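PDB 5GZT: chitinase from Paenibacillus sp. FPU-7, which probably hydrolyses internal beta-1,4 linkages between N-acetylglucosamine units of chitin, using glycoside hydrolase family 18 barrels. Local coordinates for residues 659-662 / 668-671; 661-666 / 722-727; 672-677 / 732-737. One frame throughout, in Å; residues are numbered along the deposited sequence.

Contact 1: residues 659-662 / 668-671; sequences GTVT and QLPA
Val661 with Leu669, and the ring of Pro670 on the backbone carbonyl of Thr662, make a small, partly buried packing contact between two consecutive strands, 660-662 and 668-678, near one end of the immunoglobulin-like domain. The apolar part is one methyl against another: CG1 of Val661 lies 3.9 Å from CD1 of Leu669, the two side chains crossing at about a right angle. Val661 holds CG1 anti to its backbone nitrogen (chi1 176°), which carries this branch to Leu669; the same methyl also lies 3.9 Å from the carbonyl O of Pro670. Leu669 reaches Val661 by its end, CD1, rather than by its base.

The two strands belong to different sheets of the domain: 660-662 pairs in parallel with 754-759, whereas 668-678 pairs antiparallel with 714-723, where Leu669 bonds to Gly722 through the backbone. The chain thus passes from one layer of a beta-sandwich to the other between Thr662 and Gln668. Just beyond the crossing, the pyrrolidine ring of Pro670 sits against the carbonyl of Thr662, with CD 3.2 Å and CG 3.3 Å from Thr662 O. Leu669 also packs on Ile758 and Met663, while Thr660 OG1 hydrogen-bonds to the carbonyl O of Lys1104 in the second family 18 region.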
ATOM      1  N   GLY B 659      12.092  19.028  28.190  1.00 15.00           N
ATOM      2  CA  GLY B 659      12.994  18.132  28.919  1.00 16.58           C
ATOM      3  C   GLY B 659      13.889  18.760  29.961  1.00 16.61           C
ATOM      4  O   GLY B 659      14.798  18.037  30.536  1.00 14.57           O
ATOM      5  N   THR B 660      13.561  19.994  30.357  1.00 17.42           N
ATOM      6  CA  THR B 660      14.361  20.699  31.379  1.00 18.38           C
ATOM      7  C   THR B 660      13.504  21.352  32.459  1.00 17.99           C
ATOM      8  O   THR B 660      12.489  21.987  32.178  1.00 18.29           O
ATOM      9  CB  THR B 660      15.157  21.817  30.757  1.00 17.66           C
ATOM     10  OG1 THR B 660      16.074  21.329  29.800  1.00 20.16           O
ATOM     11  CG2 THR B 660      15.966  22.523  31.835  1.00 19.96           C
ATOM     12  N   VAL B 661      13.859  21.098  33.700  1.00 15.32           N
ATOM     13  CA  VAL B 661      13.423  21.855  34.841  1.00 16.54           C
ATOM     14  C   VAL B 661      14.708  22.340  35.530  1.00 18.85           C
ATOM     15  O   VAL B 661      15.616  21.508  35.782  1.00 18.20           O
ATOM     16  CB  VAL B 661      12.579  21.065  35.789  1.00 17.51           C
ATOM     17  CG1 VAL B 661      12.244  21.899  37.015  1.00 19.42           C
ATOM     18  CG2 VAL B 661      11.294  20.584  35.102  1.00 19.75           C
ATOM     19  N   THR B 662      14.827  23.650  35.723  1.00 17.29           N
ATOM     20  CA  THR B 662      16.069  24.258  36.228  1.00 19.70           C
ATOM     21  C   THR B 662      15.933  24.739  37.700  1.00 18.39           C
ATOM     22  O   THR B 662      14.974  25.460  38.059  1.00 17.06           O
ATOM     23  CB  THR B 662      16.418  25.445  35.385  1.00 19.15           C
ATOM     24  OG1 THR B 662      16.506  25.050  34.033  1.00 17.96           O
ATOM     25  CG2 THR B 662      17.794  26.034  35.837  1.00 21.31           C
ATOM     26  N   GLN B 668      16.790  25.057  45.924  1.00 18.54           N
ATOM     27  CA  GLN B 668      15.317  25.234  45.624  1.00 21.67           C
ATOM     28  C   GLN B 668      14.990  24.803  44.195  1.00 18.77           C
ATOM     29  O   GLN B 668      15.571  25.343  43.240  1.00 19.16           O
ATOM     30  CB  GLN B 668      14.892  26.671  45.892  1.00 28.28           C
ATOM     31  CG  GLN B 668      13.436  26.807  46.393  1.00 40.58           C
ATOM     32  CD  GLN B 668      12.992  25.929  47.606  1.00 42.88           C
ATOM     33  OE1 GLN B 668      13.768  25.613  48.548  1.00 45.53           O
ATOM     34  NE2 GLN B 668      11.691  25.532  47.572  1.00 44.44           N
ATOM     35  N   LEU B 669      14.133  23.782  44.086  1.00 19.31           N
ATOM     36  CA  LEU B 669      13.687  23.301  42.789  1.00 19.72           C
ATOM     37  C   LEU B 669      12.304  23.887  42.535  1.00 20.56           C
ATOM     38  O   LEU B 669      11.427  23.605  43.306  1.00 19.97           O
ATOM     39  CB  LEU B 669      13.601  21.806  42.851  1.00 19.50           C
ATOM     40  CG  LEU B 669      13.108  21.128  41.588  1.00 21.40           C
ATOM     41  CD1 LEU B 669      14.027  21.308  40.427  1.00 24.48           C
ATOM     42  CD2 LEU B 669      12.958  19.673  41.895  1.00 25.21           C
ATOM     43  N   PRO B 670      12.113  24.694  41.507  1.00 21.35           N
ATOM     44  CA  PRO B 670      10.718  25.165  41.272  1.00 24.71           C
ATOM     45  C   PRO B 670       9.846  24.046  40.682  1.00 23.68           C
ATOM     46  O   PRO B 670      10.352  22.980  40.263  1.00 22.28           O
ATOM     47  CB  PRO B 670      10.857  26.307  40.311  1.00 27.65           C
ATOM     48  CG  PRO B 670      12.219  26.151  39.708  1.00 31.45           C
ATOM     49  CD  PRO B 670      13.068  25.297  40.606  1.00 25.97           C
ATOM     50  N   ALA B 671       8.542  24.287  40.674  1.00 21.49           N
ATOM     51  CA  ALA B 671       7.609  23.420  39.993  1.00 20.43           C
ATOM     52  C   ALA B 671       7.942  23.447  38.537  1.00 17.86           C
ATOM     53  O   ALA B 671       8.450  24.424  38.011  1.00 20.86           O
ATOM     54  CB  ALA B 671       6.155  23.900  40.196  1.00 22.50           C
TER

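Contact 2: residues 661-666 / 722-727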
ATOM      1  N   VAL B 661      13.859  21.098  33.700  1.00 15.32           N
ATOM      2  CA  VAL B 661      13.423  21.855  34.841  1.00 16.54           C
ATOM      3  C   VAL B 661      14.708  22.340  35.530  1.00 18.85           C
ATOM      4  O   VAL B 661      15.616  21.508  35.782  1.00 18.20           O
ATOM      5  CB  VAL B 661      12.579  21.065  35.789  1.00 17.51           C
ATOM      6  CG1 VAL B 661      12.244  21.899  37.015  1.00 19.42           C
ATOM      7  CG2 VAL B 661      11.294  20.584  35.102  1.00 19.75           C
ATOM      8  N   THR B 662      14.827  23.650  35.723  1.00 17.29           N
ATOM      9  CA  THR B 662      16.069  24.258  36.228  1.00 19.70           C
ATOM     10  C   THR B 662      15.933  24.739  37.700  1.00 18.39           C
ATOM     11  O   THR B 662      14.974  25.460  38.059  1.00 17.06           O
ATOM     12  CB  THR B 662      16.418  25.445  35.385  1.00 19.15           C
ATOM     13  OG1 THR B 662      16.506  25.050  34.033  1.00 17.96           O
ATOM     14  CG2 THR B 662      17.794  26.034  35.837  1.00 21.31           C
ATOM     15  N   MET B 663      16.911  24.346  38.520  1.00 17.55           N
ATOM     16  CA  MET B 663      17.005  24.736  39.923  1.00 18.03           C
ATOM     17  C   MET B 663      17.026  26.254  39.993  1.00 18.03           C
ATOM     18  O   MET B 663      17.621  26.906  39.158  1.00 18.34           O
ATOM     19  CB  MET B 663      18.271  24.171  40.585  1.00 17.85           C
ATOM     20  CG  MET B 663      18.356  22.616  40.631  1.00 15.92           C
ATOM     21  SD  MET B 663      17.235  21.987  41.844  1.00 18.55           S
ATOM     22  CE  MET B 663      17.778  22.714  43.389  1.00 17.33           C
ATOM     23  N   ALA B 664      16.350  26.824  40.975  1.00 18.70           N
ATOM     24  CA  ALA B 664      16.419  28.307  41.186  1.00 18.08           C
ATOM     25  C   ALA B 664      17.604  28.655  42.066  1.00 18.39           C
ATOM     26  O   ALA B 664      18.168  29.690  41.920  1.00 20.50           O
ATOM     27  CB  ALA B 664      15.138  28.702  41.927  1.00 22.01           C
ATOM     28  N   THR B 665      17.975  27.801  43.022  1.00 17.52           N
ATOM     29  CA  THR B 665      19.182  28.048  43.860  1.00 19.64           C
ATOM     30  C   THR B 665      19.924  26.715  43.941  1.00 20.68           C
ATOM     31  O   THR B 665      19.596  25.790  43.206  1.00 18.17           O
ATOM     32  CB  THR B 665      18.853  28.509  45.285  1.00 19.66           C
ATOM     33  OG1 THR B 665      18.183  27.478  45.982  1.00 19.52           O
ATOM     34  CG2 THR B 665      17.988  29.856  45.287  1.00 24.23           C
ATOM     35  N   TYR B 666      20.930  26.609  44.792  1.00 18.94           N
ATOM     36  CA  TYR B 666      21.557  25.319  44.993  1.00 19.20           C
ATOM     37  C   TYR B 666      20.575  24.311  45.509  1.00 18.12           C
ATOM     38  O   TYR B 666      20.774  23.151  45.277  1.00 16.04           O
ATOM     39  CB  TYR B 666      22.793  25.416  45.931  1.00 20.19           C
ATOM     40  CG  TYR B 666      24.093  25.864  45.252  1.00 21.63           C
ATOM     41  CD1 TYR B 666      24.468  25.294  44.082  1.00 23.18           C
ATOM     42  CD2 TYR B 666      24.903  26.865  45.775  1.00 24.46           C
ATOM     43  CE1 TYR B 666      25.608  25.677  43.400  1.00 28.52           C
ATOM     44  CE2 TYR B 666      26.121  27.219  45.133  1.00 26.69           C
ATOM     45  CZ  TYR B 666      26.436  26.633  43.922  1.00 28.18           C
ATOM     46  OH  TYR B 666      27.559  26.878  43.133  1.00 35.31           O
ATOM     47  N   GLY B 722      10.331  22.021  45.506  1.00 25.61           N
ATOM     48  CA  GLY B 722      10.620  21.947  46.907  1.00 28.07           C
ATOM     49  C   GLY B 722      12.129  22.080  47.103  1.00 24.80           C
ATOM     50  O   GLY B 722      12.819  22.631  46.237  1.00 22.84           O
ATOM     51  N   THR B 723      12.587  21.616  48.254  1.00 24.15           N
ATOM     52  CA  THR B 723      13.944  21.896  48.739  1.00 25.53           C
ATOM     53  C   THR B 723      14.688  20.588  48.664  1.00 23.60           C
ATOM     54  O   THR B 723      14.293  19.628  49.260  1.00 21.60           O
ATOM     55  CB  THR B 723      13.936  22.383  50.190  1.00 27.75           C
ATOM     56  OG1 THR B 723      13.152  23.574  50.259  1.00 26.12           O
ATOM     57  CG2 THR B 723      15.484  22.751  50.688  1.00 26.89           C
ATOM     58  N   VAL B 724      15.714  20.546  47.833  1.00 20.32           N
ATOM     59  CA  VAL B 724      16.516  19.339  47.705  1.00 19.56           C
ATOM     60  C   VAL B 724      17.445  19.338  48.930  1.00 19.43           C
ATOM     61  O   VAL B 724      17.907  20.421  49.347  1.00 21.57           O
ATOM     62  CB  VAL B 724      17.295  19.422  46.372  1.00 20.45           C
ATOM     63  CG1 VAL B 724      18.227  18.260  46.197  1.00 20.98           C
ATOM     64  CG2 VAL B 724      16.303  19.547  45.171  1.00 23.15           C
ATOM     65  N   ALA B 725      17.789  18.155  49.416  1.00 22.21           N
ATOM     66  CA  ALA B 725      18.433  17.944  50.722  1.00 23.79           C
ATOM     67  C   ALA B 725      19.885  18.503  50.780  1.00 23.80           C
ATOM     68  O   ALA B 725      20.305  18.974  51.811  1.00 26.89           O
ATOM     69  CB  ALA B 725      18.391  16.448  51.125  1.00 23.09           C
ATOM     70  N   SER B 726      20.585  18.513  49.655  1.00 22.85           N
ATOM     71  CA  SER B 726      21.951  19.027  49.574  1.00 22.86           C
ATOM     72  C   SER B 726      22.110  19.774  48.242  1.00 22.81           C
ATOM     73  O   SER B 726      21.224  19.642  47.302  1.00 20.95           O
ATOM     74  CB  SER B 726      22.903  17.830  49.756  1.00 23.73           C
ATOM     75  OG  SER B 726      22.908  16.993  48.650  1.00 31.09           O
ATOM     76  N   ASN B 727      23.183  20.542  48.129  1.00 20.81           N
ATOM     77  CA  ASN B 727      23.344  21.433  47.011  1.00 19.86           C
ATOM     78  C   ASN B 727      23.389  20.645  45.693  1.00 20.79           C
ATOM     79  O   ASN B 727      24.029  19.580  45.633  1.00 20.42           O
ATOM     80  CB  ASN B 727      24.604  22.282  47.149  1.00 20.80           C
ATOM     81  CG  ASN B 727      24.534  23.282  48.280  1.00 22.54           C
ATOM     82  OD1 ASN B 727      23.500  23.529  48.812  1.00 18.64           O
ATOM     83  ND2 ASN B 727      25.692  23.860  48.656  1.00 24.33           N
TER
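Met663 touches Val724 and Tyr666 touches Asn727 where residues 661-666 meet 722-727: the first pair is apolar, the second partly polar, and a backbone CA-H...O contact accompanies it. In the apolar pair, CE of Met663 lies 3.9 Å from CG2 of Val724. The methionine chain is bent at both chi2 and chi3, and this fold brings its terminal methyl round to the valine although the side chain does not start out in that direction. Val724 points toward the other segment and offers the branch anti to its carbonyl carbon. Met663 also packs on Leu669, Ile758 and Val728, so its buried thioether chain has apolar neighbours from several parts of the domain.

Both segments run out of strands, 660-662 and 714-723, into loops. The strands lie in the two different sheets of the immunoglobulin-like beta-sandwich, and the contact brings their loops together at one end of it, largely at the surface.

The partly polar touch is between the base of the Tyr666 side chain and the amide of Asn727, with OD1 of Asn727 3.5 Å from Tyr666 CB and CG of Asn727 4.0 Å from Tyr666 CG. Amide and ring planes are only 22° apart, but the amide approaches the ring obliquely. The amide nitrogen, ND2, is hydrogen-bonded to the hydroxyl of Tyr729, whose ring also meets that of Tyr666; Lys761 makes a cation-pi contact with Tyr666.

The CA-H...O contact runs from CA of Asn727 to O of Tyr666 at 3.5 Å, with an angle of 141° at the hydrogen. Here the two segments have their nearest CA atoms, those of Tyr666 and Asn727, 4.7 Å apart, and the backbone of Tyr666 hydrogen-bonds to that of Val728, just past the segment.

Contact 3: residues 672-677 / 732-737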
ATOM      1  N   GLY B 672       7.669  22.363  37.842  1.00 19.92           N
ATOM      2  CA  GLY B 672       7.992  22.287  36.387  1.00 17.91           C
ATOM      3  C   GLY B 672       7.409  21.037  35.819  1.00 17.18           C
ATOM      4  O   GLY B 672       7.023  20.173  36.584  1.00 18.45           O
ATOM      5  N   THR B 673       7.347  20.944  34.490  1.00 15.76           N
ATOM      6  CA  THR B 673       6.763  19.862  33.816  1.00 16.55           C
ATOM      7  C   THR B 673       7.628  19.355  32.682  1.00 15.59           C
ATOM      8  O   THR B 673       8.041  20.100  31.798  1.00 19.06           O
ATOM      9  CB  THR B 673       5.357  20.319  33.253  1.00 20.12           C
ATOM     10  OG1 THR B 673       4.604  20.731  34.382  1.00 19.30           O
ATOM     11  CG2 THR B 673       4.602  19.125  32.595  1.00 18.29           C
ATOM     12  N   PHE B 674       7.866  18.082  32.686  1.00 12.70           N
ATOM     13  CA  PHE B 674       8.514  17.379  31.565  1.00 12.63           C
ATOM     14  C   PHE B 674       7.371  16.851  30.682  1.00 14.08           C
ATOM     15  O   PHE B 674       6.303  16.393  31.219  1.00 14.44           O
ATOM     16  CB  PHE B 674       9.278  16.166  32.071  1.00 13.20           C
ATOM     17  CG  PHE B 674      10.453  16.522  32.947  1.00 13.14           C
ATOM     18  CD1 PHE B 674      11.498  17.273  32.446  1.00 14.20           C
ATOM     19  CD2 PHE B 674      10.526  16.067  34.227  1.00 14.48           C
ATOM     20  CE1 PHE B 674      12.632  17.550  33.226  1.00 13.71           C
ATOM     21  CE2 PHE B 674      11.631  16.336  34.999  1.00 15.94           C
ATOM     22  CZ  PHE B 674      12.679  17.083  34.482  1.00 14.15           C
ATOM     23  N   ILE B 675       7.548  16.969  29.378  1.00 13.99           N
ATOM     24  CA  ILE B 675       6.584  16.483  28.434  1.00 16.41           C
ATOM     25  C   ILE B 675       7.246  15.575  27.425  1.00 15.13           C
ATOM     26  O   ILE B 675       8.159  16.015  26.770  1.00 16.63           O
ATOM     27  CB  ILE B 675       5.831  17.636  27.736  1.00 17.21           C
ATOM     28  CG1 ILE B 675       5.045  18.454  28.775  1.00 18.45           C
ATOM     29  CG2 ILE B 675       4.795  17.062  26.731  1.00 15.45           C
ATOM     30  CD1 ILE B 675       4.526  19.781  28.146  1.00 21.42           C
ATOM     31  N   LEU B 676       6.725  14.342  27.282  1.00 13.96           N
ATOM     32  CA  LEU B 676       7.291  13.353  26.385  1.00 14.64           C
ATOM     33  C   LEU B 676       6.195  12.758  25.467  1.00 14.58           C
ATOM     34  O   LEU B 676       5.431  11.839  25.906  1.00 14.93           O
ATOM     35  CB  LEU B 676       7.946  12.222  27.171  1.00 15.55           C
ATOM     36  CG  LEU B 676       9.093  12.632  28.127  1.00 16.27           C
ATOM     37  CD1 LEU B 676       8.532  12.963  29.495  1.00 16.84           C
ATOM     38  CD2 LEU B 676      10.132  11.573  28.303  1.00 17.51           C
ATOM     39  N   PRO B 677       6.148  13.239  24.242  1.00 15.15           N
ATOM     40  CA  PRO B 677       5.289  12.642  23.199  1.00 15.83           C
ATOM     41  C   PRO B 677       5.698  11.200  22.889  1.00 18.35           C
ATOM     42  O   PRO B 677       6.934  10.849  22.947  1.00 19.44           O
ATOM     43  CB  PRO B 677       5.500  13.558  21.980  1.00 14.89           C
ATOM     44  CG  PRO B 677       6.027  14.865  22.579  1.00 15.54           C
ATOM     45  CD  PRO B 677       6.952  14.362  23.666  1.00 14.46           C
ATOM     46  N   ILE B 732      20.848  16.508  37.145  1.00 15.05           N
ATOM     47  CA  ILE B 732      20.280  15.283  37.597  1.00 15.08           C
ATOM     48  C   ILE B 732      19.561  14.624  36.423  1.00 15.07           C
ATOM     49  O   ILE B 732      18.683  15.258  35.770  1.00 12.74           O
ATOM     50  CB  ILE B 732      19.311  15.554  38.735  1.00 17.25           C
ATOM     51  CG1 ILE B 732      20.058  16.217  39.960  1.00 18.57           C
ATOM     52  CG2 ILE B 732      18.624  14.222  39.131  1.00 17.98           C
ATOM     53  CD1 ILE B 732      19.152  16.775  41.005  1.00 19.21           C
ATOM     54  N   ASP B 733      19.933  13.373  36.118  1.00 13.73           N
ATOM     55  CA  ASP B 733      19.279  12.644  35.051  1.00 15.05           C
ATOM     56  C   ASP B 733      17.954  12.067  35.561  1.00 15.84           C
ATOM     57  O   ASP B 733      17.915  11.381  36.554  1.00 17.46           O
ATOM     58  CB  ASP B 733      20.200  11.528  34.476  1.00 15.24           C
ATOM     59  CG  ASP B 733      19.564  10.821  33.241  1.00 15.28           C
ATOM     60  OD1 ASP B 733      18.975  11.531  32.335  1.00 17.76           O
ATOM     61  OD2 ASP B 733      19.686   9.588  33.166  1.00 15.01           O
ATOM     62  N   VAL B 734      16.865  12.366  34.881  1.00 15.43           N
ATOM     63  CA  VAL B 734      15.533  11.853  35.198  1.00 14.37           C
ATOM     64  C   VAL B 734      15.105  10.864  34.096  1.00 14.23           C
ATOM     65  O   VAL B 734      15.278  11.170  32.935  1.00 14.90           O
ATOM     66  CB  VAL B 734      14.520  13.024  35.332  1.00 16.71           C
ATOM     67  CG1 VAL B 734      13.122  12.515  35.672  1.00 17.09           C
ATOM     68  CG2 VAL B 734      14.963  13.941  36.424  1.00 16.68           C
ATOM     69  N   ARG B 735      14.649   9.659  34.444  1.00 14.47           N
ATOM     70  CA  ARG B 735      14.371   8.643  33.460  1.00 16.91           C
ATOM     71  C   ARG B 735      12.866   8.280  33.582  1.00 16.72           C
ATOM     72  O   ARG B 735      12.395   8.018  34.667  1.00 16.64           O
ATOM     73  CB  ARG B 735      15.237   7.379  33.705  1.00 16.54           C
ATOM     74  CG  ARG B 735      16.708   7.589  33.462  1.00 17.60           C
ATOM     75  CD  ARG B 735      16.938   7.555  31.992  1.00 16.99           C
ATOM     76  NE  ARG B 735      18.282   7.885  31.628  1.00 19.82           N
ATOM     77  CZ  ARG B 735      18.862   7.631  30.468  1.00 18.46           C
ATOM     78  NH1 ARG B 735      18.242   6.975  29.501  1.00 18.68           N
ATOM     79  NH2 ARG B 735      20.122   7.974  30.286  1.00 17.87           N
ATOM     80  N   VAL B 736      12.173   8.192  32.445  1.00 18.07           N
ATOM     81  CA  VAL B 736      10.722   8.010  32.373  1.00 16.41           C
ATOM     82  C   VAL B 736      10.435   6.777  31.554  1.00 16.12           C
ATOM     83  O   VAL B 736      10.802   6.698  30.404  1.00 16.09           O
ATOM     84  CB  VAL B 736      10.026   9.230  31.690  1.00 17.14           C
ATOM     85  CG1 VAL B 736       8.502   9.051  31.705  1.00 16.48           C
ATOM     86  CG2 VAL B 736      10.390  10.480  32.506  1.00 18.58           C
ATOM     87  N   VAL B 737       9.824   5.767  32.158  1.00 16.33           N
ATOM     88  CA  VAL B 737       9.454   4.626  31.351  1.00 16.74           C
ATOM     89  C   VAL B 737       7.920   4.678  31.176  1.00 17.01           C
ATOM     90  O   VAL B 737       7.217   4.836  32.150  1.00 16.73           O
ATOM     91  CB  VAL B 737       9.806   3.307  32.066  1.00 18.43           C
ATOM     92  CG1 VAL B 737       9.146   2.147  31.349  1.00 17.99           C
ATOM     93  CG2 VAL B 737      11.366   3.135  32.180  1.00 20.06           C
TER
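Phe674 brings its ring up to Val734, with CE2 of Phe674 4.2 Å from CG1 of Val734 and the methyl lying obliquely to the ring. In Val734, CG1 is the branch that chi1 (-180°) swings opposite the backbone N, on the side of Phe674. Two residues further along each strand, Leu676 sets CD2 4.1 Å from CB of Val736, meeting the valine at its branch point. All four side chains are buried and point toward the opposite strand, and both pairs come together obliquely. The paired CA atoms stay well apart, 9.6 Å for Phe674 and Val734 and 8.7 Å for Leu676 and Val736, because side chains fill the space between two sheets rather than backbones bonding within one.

Away from this interface, Arg735 forms a salt bridge with Asp733 of its own strand: NE of Arg735 lies 2.7 Å from OD2 of Asp733, which accepts through its syn lone pair and sits 10° out of the guanidinium plane. A second, weak bond runs from NH2 of Arg735 to the same oxygen. NH2 also bonds to the carbonyl O of Gly1009, in the second family 18 region.

The contact is core packing of the immunoglobulin-like beta-sandwich. Strand 668-678 lies at the edge of one sheet beside 714-723, and 732-738 lies in the other between 692-695 and 754-759. Val756 packs against both Phe674 and Val734.

In the fold
All three contacts join elements from the two sheets of the immunoglobulin-like domain, contact 2 through the loops that leave them. Contact 3 is fully buried and purely apolar across the interface; contact 1, about 11 Å away between centres, is partly buried and sets a carbonyl beside an apolar pair; contact 2 is a surface contact where an amide against the base of a tyrosine, and a backbone CA-H...O contact, join the apolar touch. Contacts 1 and 3 share strand 668-678, and contacts 1 and 2 share strand 660-662. A probable hydrogen bond between Gln668 OE1 and Thr723 OG1, 2.7 Å long, links contacts 1 and 2, whereas Phe674 of contact 3 packs against the backbone of 659-661.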